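Local coordinates for extracellular solute-binding protein, family 5 (Chelativorans sp., PDB 6WM6) that binds EDTA in the periplasm and probably delivers it to an ABC transporter for uptake, at residues A[353-358]-A[512-517]; A[348-353]-A[365-370]. All coordinates share one frame; numbering follows the deposited sequence.

Both interactions tie down the long loop that runs from helix 333-340 to the short helix 366-369, and their centres lie about 10 Å apart on one side of the chain's centre. Segment 348-353 comes first along the chain, 353-358 continues it through the shared Ser353, then follow 365-370 and, far later, 512-517 on helix 504-521. Interaction 2 folds the loop back on itself; interaction 1 fixes its middle to that helix. Salt bridges join the two: Arg366 NH1 pairs with Asp515 OD2, and Arg370 NH2 reaches Glu516 OE1. Loop, short helix and long helix are thus linked to one another, with the loop also touching strand 524-537 of the mixed sheet.

Interaction 1 (A[353-358]-A[512-517]); sequences SVMFLP and SEADEL
Asp515 reaches from helix 504-521 into a turn of the loop and puts both carboxylate oxygens to use. Ser353 OG donates to Asp515 OD2 at 2.6 Å, approaching on the syn side but 31° out of the carboxylate plane. Val354 N donates to the syn lone pair of Asp515 OD1, 3.1 Å away. With CG anti to the backbone N (chi1 -159°), the aspartate points its carboxylate off the helix and into the turn. The serine hydroxyl also works backward: Ser353 OG accepts from Met355 N and from Phe356 N, each at 3.0 Å, and so holds the turn closed while its own proton goes to the aspartate. The salt bridge from Arg366 to the same carboxylate would probably favour the ionised acid in this buried place.

Packing is close around the carboxylate. The extended Met355 side chain runs antiparallel alongside that of Asp515 and brings Met355 CE to 3.9 Å from Ala514 CB. Phe356 presents its ring edge, Phe356 CD2 lying 3.7 Å from Asp515 OD2. Toward Ser512 the contact is looser: Ser512 OG, bound to Ala508 O, stays 4.0 Å from Phe356 CE2, and the next helix position, Glu513, is exposed to solvent. Ser353 accepting from the amides two and three residues on makes an ST turn within an ST motif, here held against the helix by the two hydrogen bonds to Asp515.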
loop_
_atom_site.group_PDB
_atom_site.type_symbol
_atom_site.label_atom_id
_atom_site.label_comp_id
_atom_site.label_asym_id
_atom_site.label_seq_id
_atom_site.Cartn_x
_atom_site.Cartn_y
_atom_site.Cartn_z
ATOM N N SER A 353 -11.741 -5.610 11.164
ATOM C CA SER A 353 -10.595 -6.495 11.321
ATOM C C SER A 353 -9.334 -5.657 11.170
ATOM O O SER A 353 -9.343 -4.627 10.507
ATOM C CB SER A 353 -10.640 -7.525 10.184
ATOM O OG SER A 353 -9.436 -8.269 10.061
ATOM N N VAL A 354 -8.241 -6.117 11.783
ATOM C CA VAL A 354 -6.928 -5.491 11.587
ATOM C C VAL A 354 -6.028 -6.339 10.710
ATOM O O VAL A 354 -4.850 -5.999 10.531
ATOM C CB VAL A 354 -6.242 -5.088 12.905
ATOM C CG1 VAL A 354 -7.022 -3.984 13.589
ATOM C CG2 VAL A 354 -6.044 -6.271 13.826
ATOM N N MET A 355 -6.549 -7.406 10.125
ATOM C CA MET A 355 -5.748 -8.265 9.269
ATOM C C MET A 355 -6.338 -8.542 7.901
ATOM O O MET A 355 -5.593 -8.986 7.009
ATOM C CB MET A 355 -5.434 -9.581 9.960
ATOM C CG MET A 355 -4.519 -9.311 11.163
ATOM S SD MET A 355 -3.960 -10.792 11.945
ATOM C CE MET A 355 -3.197 -10.070 13.391
ATOM N N PHE A 356 -7.621 -8.279 7.697
ATOM C CA PHE A 356 -8.307 -8.561 6.445
ATOM C C PHE A 356 -9.177 -7.373 6.066
ATOM O O PHE A 356 -9.897 -6.824 6.905
ATOM C CB PHE A 356 -9.260 -9.760 6.611
ATOM C CG PHE A 356 -8.601 -11.004 7.150
ATOM C CD1 PHE A 356 -7.836 -11.822 6.323
ATOM C CD2 PHE A 356 -8.776 -11.374 8.464
ATOM C CE1 PHE A 356 -7.267 -12.988 6.820
ATOM C CE2 PHE A 356 -8.198 -12.537 8.963
ATOM C CZ PHE A 356 -7.450 -13.339 8.136
ATOM N N LEU A 357 -9.142 -7.006 4.786
ATOM C CA LEU A 357 -10.126 -6.073 4.247
ATOM C C LEU A 357 -11.482 -6.768 4.179
ATOM O O LEU A 357 -11.559 -8.008 4.159
ATOM C CB LEU A 357 -9.716 -5.628 2.850
ATOM C CG LEU A 357 -8.396 -4.857 2.736
ATOM C CD1 LEU A 357 -8.038 -4.710 1.240
ATOM C CD2 LEU A 357 -8.461 -3.506 3.391
ATOM N N PRO A 358 -12.571 -5.998 4.077
ATOM C CA PRO A 358 -13.910 -6.617 4.071
ATOM C C PRO A 358 -14.129 -7.616 2.955
ATOM O O PRO A 358 -15.003 -8.495 3.109
ATOM C CB PRO A 358 -14.849 -5.404 3.947
ATOM C CG PRO A 358 -14.096 -4.317 4.674
ATOM C CD PRO A 358 -12.641 -4.531 4.267
ATOM N N SER A 512 -6.973 -15.952 11.154
ATOM C CA SER A 512 -8.131 -15.437 11.876
ATOM C C SER A 512 -7.920 -15.467 13.390
ATOM O O SER A 512 -8.377 -14.562 14.088
ATOM C CB SER A 512 -9.394 -16.232 11.505
ATOM O OG SER A 512 -9.759 -15.982 10.166
ATOM N N GLU A 513 -7.256 -16.507 13.912
ATOM C CA GLU A 513 -7.004 -16.580 15.348
ATOM C C GLU A 513 -6.139 -15.426 15.824
ATOM O O GLU A 513 -6.350 -14.888 16.927
ATOM C CB GLU A 513 -6.372 -17.931 15.699
ATOM C CG GLU A 513 -6.278 -18.149 17.197
ATOM C CD GLU A 513 -5.566 -19.435 17.597
ATOM O OE1 GLU A 513 -5.116 -20.206 16.713
ATOM O OE2 GLU A 513 -5.451 -19.679 18.825
ATOM N N ALA A 514 -5.159 -15.023 15.022
ATOM C CA ALA A 514 -4.322 -13.887 15.392
ATOM C C ALA A 514 -5.115 -12.591 15.357
ATOM O O ALA A 514 -4.908 -11.721 16.196
ATOM C CB ALA A 514 -3.116 -13.789 14.464
ATOM N N ASP A 515 -6.032 -12.444 14.408
ATOM C CA ASP A 515 -6.893 -11.270 14.363
ATOM C C ASP A 515 -7.728 -11.172 15.631
ATOM O O ASP A 515 -7.886 -10.079 16.202
ATOM C CB ASP A 515 -7.772 -11.341 13.111
ATOM C CG ASP A 515 -8.350 -10.011 12.663
ATOM O OD1 ASP A 515 -7.838 -8.917 13.015
ATOM O OD2 ASP A 515 -9.339 -10.054 11.901
ATOM N N GLU A 516 -8.265 -12.300 16.107
ATOM C CA GLU A 516 -9.034 -12.304 17.353
ATOM C C GLU A 516 -8.171 -11.830 18.513
ATOM O O GLU A 516 -8.580 -10.966 19.296
ATOM C CB GLU A 516 -9.574 -13.717 17.634
ATOM C CG GLU A 516 -10.483 -14.305 16.546
ATOM C CD GLU A 516 -11.918 -13.846 16.571
ATOM O OE1 GLU A 516 -12.332 -13.173 17.527
ATOM O OE2 GLU A 516 -12.670 -14.195 15.613
ATOM N N LEU A 517 -6.971 -12.392 18.654
ATOM C CA LEU A 517 -6.089 -12.015 19.765
ATOM C C LEU A 517 -5.654 -10.562 19.649
ATOM O O LEU A 517 -5.533 -9.863 20.655
ATOM C CB LEU A 517 -4.882 -12.942 19.797
ATOM C CG LEU A 517 -5.168 -14.406 20.129
ATOM C CD1 LEU A 517 -3.918 -15.254 19.946
ATOM C CD2 LEU A 517 -5.717 -14.564 21.545
#

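Interaction 2 (A[348-353]-A[365-370]); sequences WPHMGS and DRRGAR
At the N-terminus of the short, weakly bonded helix 366-369, the carbonyl of Gly352 meets the first turn: Arg367 N donates to Gly352 O at 2.9 Å. Asp365 is the N-cap. Asp365 OD1 accepts from Gly368 N at 2.8 Å, from above the carboxylate plane. Gly352 has no side chain, and Asp365 OD1 lies close against its CA, 3.4 Å away.

Arg367 reaches across to the loop. Its chain bends at chi3 (77°), laying one guanidinium face over Met351 O and turning an edge to His350. Met351 O is 3.5 Å from Arg367 NH1, yet the angle is poor for a hydrogen bond; Arg367 NH1 gives its protons instead to Pro526 O and to a water whose oxygen is 2.9 Å from it. That water also bonds His350 ND1 at 2.8 Å, in the plane of the imidazole. Ring and guanidinium planes stand 69° apart, with Arg367 NH2 at 3.2 Å from His350 ND1. Were Arg367 an alanine, Pro526 O would probably lose its guanidinium donor and the water its bridge from His350 to the short helix, with a gap opened over Met351 O.

On the strand side, Met351 forms backbone hydrogen bonds with Ile527 of strand 524-537. Arg367 packs on Ala333 of helix 333-340 and on Met519 of helix 504-521, and Arg366 and Arg370 form salt bridges to acids of the latter, so the short helix contacts both.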
loop_
_atom_site.group_PDB
_atom_site.type_symbol
_atom_site.label_atom_id
_atom_site.label_comp_id
_atom_site.label_asym_id
_atom_site.label_seq_id
_atom_site.Cartn_x
_atom_site.Cartn_y
_atom_site.Cartn_z
ATOM N N TRP A 348 -20.581 2.301 1.876
ATOM C CA TRP A 348 -19.153 2.237 2.187
ATOM C C TRP A 348 -18.950 1.310 3.379
ATOM O O TRP A 348 -19.579 1.501 4.423
ATOM C CB TRP A 348 -18.605 3.619 2.507
ATOM C CG TRP A 348 -17.117 3.695 2.264
ATOM C CD1 TRP A 348 -16.108 3.726 3.197
ATOM C CD2 TRP A 348 -16.479 3.728 0.983
ATOM N NE1 TRP A 348 -14.892 3.780 2.560
ATOM C CE2 TRP A 348 -15.091 3.791 1.205
ATOM C CE3 TRP A 348 -16.948 3.728 -0.340
ATOM C CZ2 TRP A 348 -14.174 3.853 0.155
ATOM C CZ3 TRP A 348 -16.048 3.786 -1.374
ATOM C CH2 TRP A 348 -14.669 3.863 -1.116
ATOM N N PRO A 349 -18.097 0.295 3.279
ATOM C CA PRO A 349 -18.048 -0.708 4.341
ATOM C C PRO A 349 -17.234 -0.273 5.554
ATOM O O PRO A 349 -16.155 0.317 5.424
ATOM C CB PRO A 349 -17.377 -1.914 3.644
ATOM C CG PRO A 349 -16.534 -1.308 2.584
ATOM C CD PRO A 349 -17.273 -0.071 2.106
ATOM N N HIS A 350 -17.748 -0.596 6.724
ATOM C CA HIS A 350 -16.918 -0.626 7.926
ATOM C C HIS A 350 -15.817 -1.669 7.749
ATOM O O HIS A 350 -15.981 -2.680 7.058
ATOM C CB HIS A 350 -17.750 -1.063 9.129
ATOM C CG HIS A 350 -18.730 -0.048 9.612
ATOM N ND1 HIS A 350 -18.345 1.124 10.228
ATOM C CD2 HIS A 350 -20.088 -0.051 9.605
ATOM C CE1 HIS A 350 -19.429 1.809 10.570
ATOM N NE2 HIS A 350 -20.500 1.124 10.188
ATOM N N MET A 351 -14.684 -1.442 8.406
ATOM C CA MET A 351 -13.642 -2.452 8.510
ATOM C C MET A 351 -13.474 -2.810 9.978
ATOM O O MET A 351 -13.042 -1.964 10.785
ATOM C CB MET A 351 -12.335 -1.984 7.911
ATOM C CG MET A 351 -11.282 -3.083 7.928
ATOM S SD MET A 351 -9.900 -2.599 6.875
ATOM C CE MET A 351 -8.646 -3.756 7.457
ATOM N N GLY A 352 -13.845 -4.032 10.337
ATOM C CA GLY A 352 -13.802 -4.467 11.716
ATOM C C GLY A 352 -12.758 -5.520 12.015
ATOM O O GLY A 352 -12.866 -6.250 12.985
ATOM N N SER A 353 -11.741 -5.610 11.164
ATOM C CA SER A 353 -10.595 -6.495 11.321
ATOM C C SER A 353 -9.334 -5.657 11.170
ATOM O O SER A 353 -9.343 -4.627 10.507
ATOM C CB SER A 353 -10.640 -7.525 10.184
ATOM O OG SER A 353 -9.436 -8.269 10.061
ATOM N N ASP A 365 -16.252 -9.008 11.473
ATOM C CA ASP A 365 -16.305 -7.807 12.319
ATOM C C ASP A 365 -15.935 -8.192 13.760
ATOM O O ASP A 365 -16.757 -8.268 14.679
ATOM C CB ASP A 365 -17.659 -7.115 12.246
ATOM C CG ASP A 365 -17.668 -5.813 13.032
ATOM O OD1 ASP A 365 -16.577 -5.396 13.469
ATOM O OD2 ASP A 365 -18.754 -5.223 13.195
ATOM N N ARG A 366 -14.641 -8.421 13.953
ATOM C CA ARG A 366 -14.091 -8.748 15.260
ATOM C C ARG A 366 -14.079 -7.533 16.184
ATOM O O ARG A 366 -14.145 -7.686 17.412
ATOM C CB ARG A 366 -12.702 -9.348 15.061
ATOM C CG ARG A 366 -12.813 -10.666 14.296
ATOM C CD ARG A 366 -11.484 -11.411 13.991
ATOM N NE ARG A 366 -11.851 -12.655 13.322
ATOM C CZ ARG A 366 -11.717 -12.907 12.021
ATOM N NH1 ARG A 366 -11.098 -12.060 11.221
ATOM N NH2 ARG A 366 -12.194 -14.034 11.525
ATOM N N ARG A 367 -14.029 -6.335 15.614
ATOM C CA ARG A 367 -14.174 -5.083 16.356
ATOM C C ARG A 367 -15.526 -5.016 17.062
ATOM O O ARG A 367 -15.605 -4.878 18.290
ATOM C CB ARG A 367 -14.017 -3.946 15.332
ATOM C CG ARG A 367 -14.112 -2.528 15.866
ATOM C CD ARG A 367 -14.089 -1.531 14.704
ATOM N NE ARG A 367 -15.360 -1.453 14.006
ATOM C CZ ARG A 367 -15.667 -0.550 13.098
ATOM N NH1 ARG A 367 -14.781 0.345 12.721
ATOM N NH2 ARG A 367 -16.888 -0.522 12.564
ATOM N N GLY A 368 -16.608 -5.142 16.297
ATOM C CA GLY A 368 -17.940 -5.056 16.872
ATOM C C GLY A 368 -18.271 -6.214 17.780
ATOM O O GLY A 368 -19.030 -6.049 18.736
ATOM N N ALA A 369 -17.703 -7.388 17.514
ATOM C CA ALA A 369 -17.932 -8.539 18.373
ATOM C C ALA A 369 -17.490 -8.259 19.805
ATOM O O ALA A 369 -17.998 -8.872 20.746
ATOM C CB ALA A 369 -17.188 -9.758 17.841
ATOM N N ARG A 370 -16.557 -7.344 19.994
ATOM C CA ARG A 370 -16.023 -6.986 21.304
ATOM C C ARG A 370 -16.642 -5.727 21.859
ATOM O O ARG A 370 -16.234 -5.279 22.934
ATOM C CB ARG A 370 -14.501 -6.830 21.188
ATOM C CG ARG A 370 -13.820 -8.181 21.055
ATOM C CD ARG A 370 -12.433 -8.120 20.390
ATOM N NE ARG A 370 -11.893 -9.475 20.367
ATOM C CZ ARG A 370 -12.279 -10.432 19.526
ATOM N NH1 ARG A 370 -13.127 -10.156 18.545
ATOM N NH2 ARG A 370 -11.788 -11.652 19.669
HETATM O O HOH W 1 -15.882 2.317 10.882
#